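DUF5624 domain-containing protein (Legionella pneumophila subsp. pneumophila, PDB 4JX2) is of unknown function but is probably secreted, and combines alpha helices with a mixed beta sheet in a previously unseen arrangement. Local coordinates at residues Ser117-Ala122 with Asn210-Gly215; Asn225-Thr230 with Met371-Ser376; Lys362-Glu367 with Ser407-Thr412. All blocks are in the same frame, centred on the assembly; numbering follows the deposited sequence.

Contact 1: residues Ser117-Ala122 with Asn210-Gly215; sequences SHIGPA and NDFLNG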
loop_
_atom_site.group_PDB
_atom_site.type_symbol
_atom_site.label_atom_id
_atom_site.label_comp_id
_atom_site.label_asym_id
_atom_site.label_seq_id
_atom_site.Cartn_x
_atom_site.Cartn_y
_atom_site.Cartn_z
ATOM N N SER A 117 11.074 -5.004 -25.028
ATOM C CA SER A 117 11.557 -5.071 -23.623
ATOM C C SER A 117 11.253 -6.390 -22.972
ATOM O O SER A 117 12.069 -6.899 -22.199
ATOM C CB SER A 117 10.906 -3.986 -22.757
ATOM O OG SER A 117 11.189 -2.649 -23.139
ATOM N N HIS A 118 10.048 -6.916 -23.275
ATOM C CA HIS A 118 9.441 -8.113 -22.736
ATOM C C HIS A 118 9.980 -9.440 -23.295
ATOM O O HIS A 118 9.650 -10.505 -22.737
ATOM C CB HIS A 118 7.933 -8.033 -22.927
ATOM C CG HIS A 118 7.267 -7.211 -21.865
ATOM N ND1 HIS A 118 5.917 -6.929 -21.913
ATOM C CD2 HIS A 118 7.784 -6.670 -20.734
ATOM C CE1 HIS A 118 5.656 -6.244 -20.815
ATOM N NE2 HIS A 118 6.752 -6.050 -20.081
ATOM N N ILE A 119 10.876 -9.386 -24.297
ATOM C CA ILE A 119 11.499 -10.580 -24.889
ATOM C C ILE A 119 12.356 -11.290 -23.815
ATOM O O ILE A 119 12.256 -12.520 -23.692
ATOM C CB ILE A 119 12.275 -10.217 -26.186
ATOM C CG1 ILE A 119 11.256 -9.945 -27.318
ATOM C CG2 ILE A 119 13.305 -11.297 -26.578
ATOM C CD1 ILE A 119 11.835 -9.300 -28.602
ATOM N N GLY A 120 13.095 -10.506 -23.016
ATOM C CA GLY A 120 13.903 -11.004 -21.903
ATOM C C GLY A 120 13.058 -11.765 -20.893
ATOM O O GLY A 120 13.233 -12.984 -20.750
ATOM N N PRO A 121 12.052 -11.096 -20.242
ATOM C CA PRO A 121 11.176 -11.812 -19.280
ATOM C C PRO A 121 10.458 -13.018 -19.886
ATOM O O PRO A 121 10.342 -14.044 -19.211
ATOM C CB PRO A 121 10.174 -10.737 -18.853
ATOM C CG PRO A 121 10.940 -9.459 -19.006
ATOM C CD PRO A 121 11.750 -9.647 -20.247
ATOM N N ALA A 122 10.007 -12.913 -21.162
ATOM C CA ALA A 122 9.355 -14.025 -21.888
ATOM C C ALA A 122 10.259 -15.262 -21.922
ATOM O O ALA A 122 9.811 -16.363 -21.572
ATOM C CB ALA A 122 9.004 -13.603 -23.306
ATOM N N ASN A 210 23.930 -16.541 -19.645
ATOM C CA ASN A 210 25.244 -16.531 -20.274
ATOM C C ASN A 210 25.184 -16.399 -21.809
ATOM O O ASN A 210 25.960 -15.621 -22.363
ATOM C CB ASN A 210 25.994 -17.794 -19.862
ATOM C CG ASN A 210 27.407 -17.906 -20.362
ATOM O OD1 ASN A 210 28.341 -17.334 -19.803
ATOM N ND2 ASN A 210 27.597 -18.700 -21.392
ATOM N N ASP A 211 24.277 -17.147 -22.486
ATOM C CA ASP A 211 24.215 -17.203 -23.957
ATOM C C ASP A 211 23.485 -16.044 -24.609
ATOM O O ASP A 211 23.739 -15.758 -25.788
ATOM C CB ASP A 211 23.565 -18.513 -24.442
ATOM C CG ASP A 211 24.248 -19.784 -23.988
ATOM O OD1 ASP A 211 25.461 -19.735 -23.693
ATOM O OD2 ASP A 211 23.587 -20.838 -23.982
ATOM N N PHE A 212 22.572 -15.397 -23.878
ATOM C CA PHE A 212 21.736 -14.351 -24.467
ATOM C C PHE A 212 21.724 -13.010 -23.679
ATOM O O PHE A 212 22.137 -11.986 -24.228
ATOM C CB PHE A 212 20.304 -14.896 -24.635
ATOM C CG PHE A 212 19.285 -13.877 -25.073
ATOM C CD1 PHE A 212 19.340 -13.316 -26.347
ATOM C CD2 PHE A 212 18.262 -13.484 -24.221
ATOM C CE1 PHE A 212 18.388 -12.382 -26.755
ATOM C CE2 PHE A 212 17.320 -12.532 -24.632
ATOM C CZ PHE A 212 17.363 -12.032 -25.914
ATOM N N LEU A 213 21.244 -13.007 -22.427
ATOM C CA LEU A 213 21.127 -11.776 -21.648
ATOM C C LEU A 213 22.457 -11.018 -21.523
ATOM O O LEU A 213 22.465 -9.801 -21.665
ATOM C CB LEU A 213 20.526 -12.055 -20.256
ATOM C CG LEU A 213 19.108 -12.629 -20.237
ATOM C CD1 LEU A 213 18.685 -12.986 -18.834
ATOM C CD2 LEU A 213 18.108 -11.696 -20.905
ATOM N N ASN A 214 23.571 -11.731 -21.323
ATOM C CA ASN A 214 24.911 -11.138 -21.160
ATOM C C ASN A 214 25.622 -10.858 -22.482
ATOM O O ASN A 214 26.657 -10.183 -22.494
ATOM C CB ASN A 214 25.793 -12.055 -20.305
ATOM C CG ASN A 214 25.375 -12.105 -18.864
ATOM O OD1 ASN A 214 25.746 -13.027 -18.133
ATOM N ND2 ASN A 214 24.605 -11.109 -18.419
ATOM N N GLY A 215 25.066 -11.382 -23.563
ATOM C CA GLY A 215 25.651 -11.246 -24.884
ATOM C C GLY A 215 26.403 -12.506 -25.253
ATOM O O GLY A 215 26.596 -13.414 -24.421
#

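Contact 2: residues Asn225-Thr230 with Met371-Ser376; sequences NVMIGT and MRLKFS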
loop_
_atom_site.group_PDB
_atom_site.type_symbol
_atom_site.label_atom_id
_atom_site.label_comp_id
_atom_site.label_asym_id
_atom_site.label_seq_id
_atom_site.Cartn_x
_atom_site.Cartn_y
_atom_site.Cartn_z
ATOM N N ASN A 225 21.252 -4.604 -22.120
ATOM C CA ASN A 225 21.333 -3.211 -22.584
ATOM C C ASN A 225 20.089 -2.824 -23.417
ATOM O O ASN A 225 19.597 -1.696 -23.294
ATOM C CB ASN A 225 22.590 -2.993 -23.395
ATOM C CG ASN A 225 23.888 -3.009 -22.613
ATOM O OD1 ASN A 225 24.132 -3.852 -21.728
ATOM N ND2 ASN A 225 24.790 -2.114 -22.998
ATOM N N VAL A 226 19.567 -3.761 -24.228
ATOM C CA VAL A 226 18.364 -3.535 -25.025
ATOM C C VAL A 226 17.192 -3.328 -24.055
ATOM O O VAL A 226 16.382 -2.429 -24.273
ATOM C CB VAL A 226 18.105 -4.671 -26.058
ATOM C CG1 VAL A 226 16.710 -4.594 -26.663
ATOM C CG2 VAL A 226 19.144 -4.644 -27.154
HETATM N N MSE A 227 17.126 -4.120 -22.970
HETATM C CA MSE A 227 16.061 -3.987 -21.980
HETATM C C MSE A 227 16.084 -2.627 -21.317
HETATM O O MSE A 227 15.027 -2.024 -21.208
HETATM C CB MSE A 227 16.121 -5.093 -20.944
HETATM C CG MSE A 227 15.560 -6.377 -21.494
HETATM SE SE MSE A 227 15.338 -7.713 -20.170
HETATM C CE MSE A 227 17.257 -8.296 -19.917
ATOM N N ILE A 228 17.273 -2.102 -20.950
ATOM C CA ILE A 228 17.385 -0.782 -20.323
ATOM C C ILE A 228 17.030 0.318 -21.352
ATOM O O ILE A 228 16.207 1.184 -21.047
ATOM C CB ILE A 228 18.774 -0.551 -19.658
ATOM C CG1 ILE A 228 19.142 -1.673 -18.624
ATOM C CG2 ILE A 228 18.878 0.853 -19.036
ATOM C CD1 ILE A 228 18.004 -2.113 -17.553
ATOM N N GLY A 229 17.604 0.235 -22.557
ATOM C CA GLY A 229 17.370 1.202 -23.623
ATOM C C GLY A 229 15.903 1.385 -23.959
ATOM O O GLY A 229 15.402 2.509 -23.999
ATOM N N THR A 230 15.192 0.270 -24.149
ATOM C CA THR A 230 13.760 0.239 -24.471
ATOM C C THR A 230 12.928 0.782 -23.318
ATOM O O THR A 230 12.019 1.562 -23.582
ATOM C CB THR A 230 13.307 -1.168 -24.846
ATOM O OG1 THR A 230 13.753 -2.095 -23.850
ATOM C CG2 THR A 230 13.791 -1.584 -26.196
HETATM N N MSE A 371 21.022 -3.888 -12.050
HETATM C CA MSE A 371 20.797 -4.165 -10.639
HETATM C C MSE A 371 19.357 -3.789 -10.243
HETATM O O MSE A 371 18.662 -4.569 -9.573
HETATM C CB MSE A 371 21.816 -3.422 -9.796
HETATM C CG MSE A 371 23.220 -3.984 -9.921
HETATM SE SE MSE A 371 24.393 -3.127 -8.628
HETATM C CE MSE A 371 25.145 -1.882 -9.651
ATOM N N ARG A 372 18.890 -2.646 -10.742
ATOM C CA ARG A 372 17.555 -2.159 -10.460
ATOM C C ARG A 372 16.501 -2.990 -11.206
ATOM O O ARG A 372 15.415 -3.211 -10.654
ATOM C CB ARG A 372 17.446 -0.668 -10.792
ATOM C CG ARG A 372 16.225 0.006 -10.217
ATOM C CD ARG A 372 16.137 -0.016 -8.702
ATOM N NE ARG A 372 15.059 0.865 -8.248
ATOM C CZ ARG A 372 15.201 2.172 -8.077
ATOM N NH1 ARG A 372 16.377 2.748 -8.276
ATOM N NH2 ARG A 372 14.173 2.911 -7.689
ATOM N N LEU A 373 16.830 -3.481 -12.429
ATOM C CA LEU A 373 15.934 -4.349 -13.194
ATOM C C LEU A 373 15.697 -5.659 -12.436
ATOM O O LEU A 373 14.539 -6.080 -12.315
ATOM C CB LEU A 373 16.520 -4.631 -14.586
ATOM C CG LEU A 373 15.804 -5.642 -15.499
ATOM C CD1 LEU A 373 14.345 -5.236 -15.778
ATOM C CD2 LEU A 373 16.551 -5.798 -16.788
ATOM N N LYS A 374 16.783 -6.287 -11.897
ATOM C CA LYS A 374 16.697 -7.547 -11.126
ATOM C C LYS A 374 15.794 -7.342 -9.888
ATOM O O LYS A 374 14.904 -8.158 -9.614
ATOM C CB LYS A 374 18.104 -8.013 -10.715
ATOM C CG LYS A 374 18.147 -9.306 -9.897
ATOM C CD LYS A 374 19.571 -9.684 -9.414
ATOM C CE LYS A 374 19.557 -11.053 -8.786
ATOM N NZ LYS A 374 20.869 -11.427 -8.202
ATOM N N PHE A 375 16.033 -6.212 -9.172
ATOM C CA PHE A 375 15.324 -5.812 -7.976
ATOM C C PHE A 375 13.837 -5.588 -8.296
ATOM O O PHE A 375 12.972 -6.138 -7.620
ATOM C CB PHE A 375 15.979 -4.555 -7.366
ATOM C CG PHE A 375 15.374 -4.148 -6.044
ATOM C CD1 PHE A 375 15.622 -4.887 -4.891
ATOM C CD2 PHE A 375 14.495 -3.071 -5.964
ATOM C CE1 PHE A 375 15.047 -4.523 -3.671
ATOM C CE2 PHE A 375 13.887 -2.734 -4.750
ATOM C CZ PHE A 375 14.176 -3.455 -3.611
ATOM N N SER A 376 13.552 -4.864 -9.361
ATOM C CA SER A 376 12.193 -4.539 -9.773
ATOM C C SER A 376 11.403 -5.775 -10.130
ATOM O O SER A 376 10.224 -5.858 -9.779
ATOM C CB SER A 376 12.207 -3.555 -10.939
ATOM O OG SER A 376 12.653 -2.300 -10.452
#

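Contact 3: residues Lys362-Glu367 with Ser407-Thr412; sequences KPPKIE and SIPGIT. With SO4 (sulfate ion), chain G.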
loop_
_atom_site.group_PDB
_atom_site.type_symbol
_atom_site.label_atom_id
_atom_site.label_comp_id
_atom_site.label_asym_id
_atom_site.label_seq_id
_atom_site.Cartn_x
_atom_site.Cartn_y
_atom_site.Cartn_z
ATOM N N LYS A 362 25.960 10.304 -10.160
ATOM C CA LYS A 362 25.966 11.516 -11.008
ATOM C C LYS A 362 26.170 11.014 -12.469
ATOM O O LYS A 362 25.155 10.987 -13.187
ATOM C CB LYS A 362 27.002 12.561 -10.544
ATOM N N PRO A 363 27.331 10.429 -12.902
ATOM C CA PRO A 363 27.331 9.756 -14.214
ATOM C C PRO A 363 26.824 8.305 -13.986
ATOM O O PRO A 363 27.437 7.557 -13.215
ATOM C CB PRO A 363 28.795 9.844 -14.669
ATOM C CG PRO A 363 29.589 10.147 -13.405
ATOM C CD PRO A 363 28.642 10.276 -12.237
ATOM N N PRO A 364 25.664 7.886 -14.525
ATOM C CA PRO A 364 25.200 6.523 -14.239
ATOM C C PRO A 364 25.866 5.442 -15.099
ATOM O O PRO A 364 26.181 5.662 -16.286
ATOM C CB PRO A 364 23.711 6.600 -14.537
ATOM C CG PRO A 364 23.600 7.607 -15.614
ATOM C CD PRO A 364 24.738 8.585 -15.441
ATOM N N LYS A 365 26.062 4.260 -14.484
ATOM C CA LYS A 365 26.617 3.068 -15.116
ATOM C C LYS A 365 25.455 2.185 -15.558
ATOM O O LYS A 365 24.400 2.203 -14.912
ATOM C CB LYS A 365 27.520 2.306 -14.132
ATOM C CG LYS A 365 28.595 3.132 -13.440
ATOM C CD LYS A 365 29.315 2.328 -12.359
ATOM C CE LYS A 365 30.338 3.172 -11.604
ATOM N NZ LYS A 365 31.735 3.028 -12.126
ATOM N N ILE A 366 25.630 1.381 -16.622
ATOM C CA ILE A 366 24.563 0.486 -17.077
ATOM C C ILE A 366 24.349 -0.617 -16.012
ATOM O O ILE A 366 23.224 -1.088 -15.840
ATOM C CB ILE A 366 24.805 -0.071 -18.514
ATOM C CG1 ILE A 366 23.529 -0.622 -19.141
ATOM C CG2 ILE A 366 25.953 -1.063 -18.607
ATOM C CD1 ILE A 366 22.987 0.256 -20.138
ATOM N N GLU A 367 25.415 -0.955 -15.245
ATOM C CA GLU A 367 25.368 -1.949 -14.166
ATOM C C GLU A 367 24.272 -1.586 -13.140
ATOM O O GLU A 367 23.548 -2.467 -12.675
ATOM C CB GLU A 367 26.734 -2.032 -13.487
ATOM C CG GLU A 367 26.986 -3.311 -12.714
ATOM C CD GLU A 367 28.098 -3.222 -11.677
ATOM O OE1 GLU A 367 29.038 -2.411 -11.864
ATOM O OE2 GLU A 367 28.027 -3.973 -10.675
ATOM N N SER A 407 20.950 12.345 -21.750
ATOM C CA SER A 407 21.651 11.125 -22.178
ATOM C C SER A 407 20.731 9.962 -21.887
ATOM O O SER A 407 19.903 10.067 -20.979
ATOM C CB SER A 407 22.998 10.961 -21.494
ATOM O OG SER A 407 22.873 11.026 -20.089
ATOM N N ILE A 408 20.783 8.904 -22.717
ATOM C CA ILE A 408 19.865 7.778 -22.530
ATOM C C ILE A 408 20.641 6.450 -22.383
ATOM O O ILE A 408 21.023 5.858 -23.404
ATOM C CB ILE A 408 18.780 7.705 -23.670
ATOM C CG1 ILE A 408 18.138 9.091 -23.949
ATOM C CG2 ILE A 408 17.721 6.650 -23.347
ATOM C CD1 ILE A 408 17.445 9.167 -25.149
ATOM N N PRO A 409 20.835 5.958 -21.130
ATOM C CA PRO A 409 21.495 4.658 -20.931
ATOM C C PRO A 409 20.811 3.540 -21.717
ATOM O O PRO A 409 19.586 3.439 -21.721
ATOM C CB PRO A 409 21.378 4.449 -19.418
ATOM C CG PRO A 409 21.356 5.856 -18.853
ATOM C CD PRO A 409 20.441 6.544 -19.832
ATOM N N GLY A 410 21.616 2.758 -22.432
ATOM C CA GLY A 410 21.146 1.675 -23.293
ATOM C C GLY A 410 20.873 2.118 -24.725
ATOM O O GLY A 410 20.556 1.286 -25.576
ATOM N N ILE A 411 20.983 3.445 -25.000
ATOM C CA ILE A 411 20.763 4.053 -26.312
ATOM C C ILE A 411 21.990 4.876 -26.711
ATOM O O ILE A 411 22.627 4.581 -27.724
ATOM C CB ILE A 411 19.457 4.906 -26.352
ATOM C CG1 ILE A 411 18.196 4.067 -25.977
ATOM C CG2 ILE A 411 19.299 5.619 -27.715
ATOM C CD1 ILE A 411 17.847 2.944 -26.951
ATOM N N THR A 412 22.329 5.889 -25.911
ATOM C CA THR A 412 23.468 6.772 -26.202
ATOM C C THR A 412 24.708 6.389 -25.403
ATOM O O THR A 412 25.808 6.816 -25.755
ATOM C CB THR A 412 23.108 8.243 -25.923
ATOM O OG1 THR A 412 22.816 8.417 -24.537
ATOM C CG2 THR A 412 21.947 8.732 -26.765
HETATM S S SO4 G . 28.852 2.326 -18.493
HETATM O O1 SO4 G . 29.986 2.871 -17.740
HETATM O O2 SO4 G . 28.208 1.311 -17.661
HETATM O O3 SO4 G . 27.888 3.390 -18.849
HETATM O O4 SO4 G . 29.354 1.697 -19.722
#

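Contact 1: residues Ser117-Ala122 with Asn210-Gly215
I119 and F212 meet where helix 119-131, near its start, lies beside helix 205-213, near its end, a buried helix-helix contact within the largely helical DUF5624 region. The touching atoms are a branch methyl and a ring corner: I119 CG2 stands 4.2 Å from F212 CZ, approaching the ring obliquely, and the two side chains cross at about a right angle. Each conformation fits this meeting. In I119 the CG1 branch is anti to the carbonyl carbon (chi1 -74°), which leaves CG2 to turn to the aromatic ring. F212 holds CG anti to its backbone N (chi1 173°); its CB points toward the other helix, and CZ is the ring atom that reaches I119. That ring is also stacked with Y192 and Y223, while L123, M188 and A189 add aliphatic cover, so the isoleucine methyl is one part of a mixed aromatic and aliphatic surround.

One residue further on in each helix the contact becomes methyl against backbone. The CB of L213 does not aim at the other helix, but its CD2 methyl bends inward and reaches G120 CA at 4.4 Å. The glycine offers a bare backbone here, and the CA atoms of G120 and L213 are 7.3 Å apart, the closest pairing of the two backbones. L213 also packs on V339 of the second subunit, and H118 and P121 of the facing segment meet F41 of that chain. A wider, pi-type turn spans residues 210-213, and G215, with positive phi, leaves the helical path while its N donates to F212 O at 3.1 Å.

Contact 2: residues Asn225-Thr230 with Met371-Ser376
L373 projects from helix 366-378 onto selenomethionine M227 and I228 of helix 223-247, making a buried helix-helix interface of purely apolar character. With CG anti to the backbone N (chi1 174°), the leucine extends directly toward the neighbouring helix. L373 CB already has a partner, lying 4.2 Å from I228 CD1. CG follows as the branch point, and from there the two methyls part. L373 CD2 carries the contact: it sits 4.0 Å from I228 CD1 on one hand and, on the other, 4.1 Å from both M227 SE and M227 CE. L373 CD1 lies farther from the partner helix.

The two partners reach this methyl differently. M227 points its CB at the other helix and then bends at chi3 (-76°), so that its selenium and terminal methyl cross the leucine at about a right angle. I228 starts off to one side and comes in obliquely, delivering CD1 alone. Around them, T387 of helix 386-398 touches both I228 and L373, and F340 of the second subunit packs on L373, so the leucine also borders the dimer interface. Next to it R372 turns away to a salt bridge with D357. R372 O accepts from S376 N at 2.8 Å and from S376 OG at 2.9 Å, the two donors arriving from opposite faces of the carbonyl plane.

Contact 3: residues Lys362-Glu367 with Ser407-Thr412
Apolar contacts join the two segments, and they centre on P409. The CB of P364 points toward the other segment and its ring meets P409 through CG, so that the two pyrrolidines approach through their outer corners, P364 CG lying 4.3 Å from P409 CG. W391 and F369 touch both prolines and pack around the pair. I366 adds the end of its side chain: CG1 is anti to the backbone N (chi1 -162°), and CD1 is carried over the P409-G410 peptide, 3.7 Å from G410 N and 4.2 Å from P409 C.

Hydrogen bonding shapes the segment that receives these side chains. Residues 408-411 form a type II beta turn, with proline and a positive-phi glycine at its two central positions, closed by I411 N donating to I408 O at 2.9 Å. T412 N reaches the same oxygen from the opposite face of the carbonyl. The T412 side chain turns back as well, its OG1 accepting from I408 N at 2.8 Å in a nearly straight bond (163°). G410 O, within the turn, is hydrogen-bonded to Y422 OH.

A bound sulfate, probably from the crystallisation liquor, lies at the amino end of helix 366-378, where the helix dipole would be expected to attract an anion. Its O2 accepts a hydrogen bond from I366 N at 2.8 Å (168°).

How the contacts relate
Helix 223-247 ties the three contacts together. Contacts 1 and 2 are buried and touch: M227 of contact 2 also packs on G120 and L213 of contact 1, and S117 OG and T230 OG1 are probably hydrogen-bonded. Both reach the second subunit. Contacts 2 and 3 share helix 366-378, contact 3 using its first turn and contact 2 its middle; they meet where I228 CG2 packs against P409 O. Contact 3 is only partly buried, and its chemistry differs accordingly: proline rings, a hydrogen-bonded turn and a sulfate replace the methyl and aromatic packing between helices. Contacts 1 and 3 do not touch, their centres being about 19 Å apart.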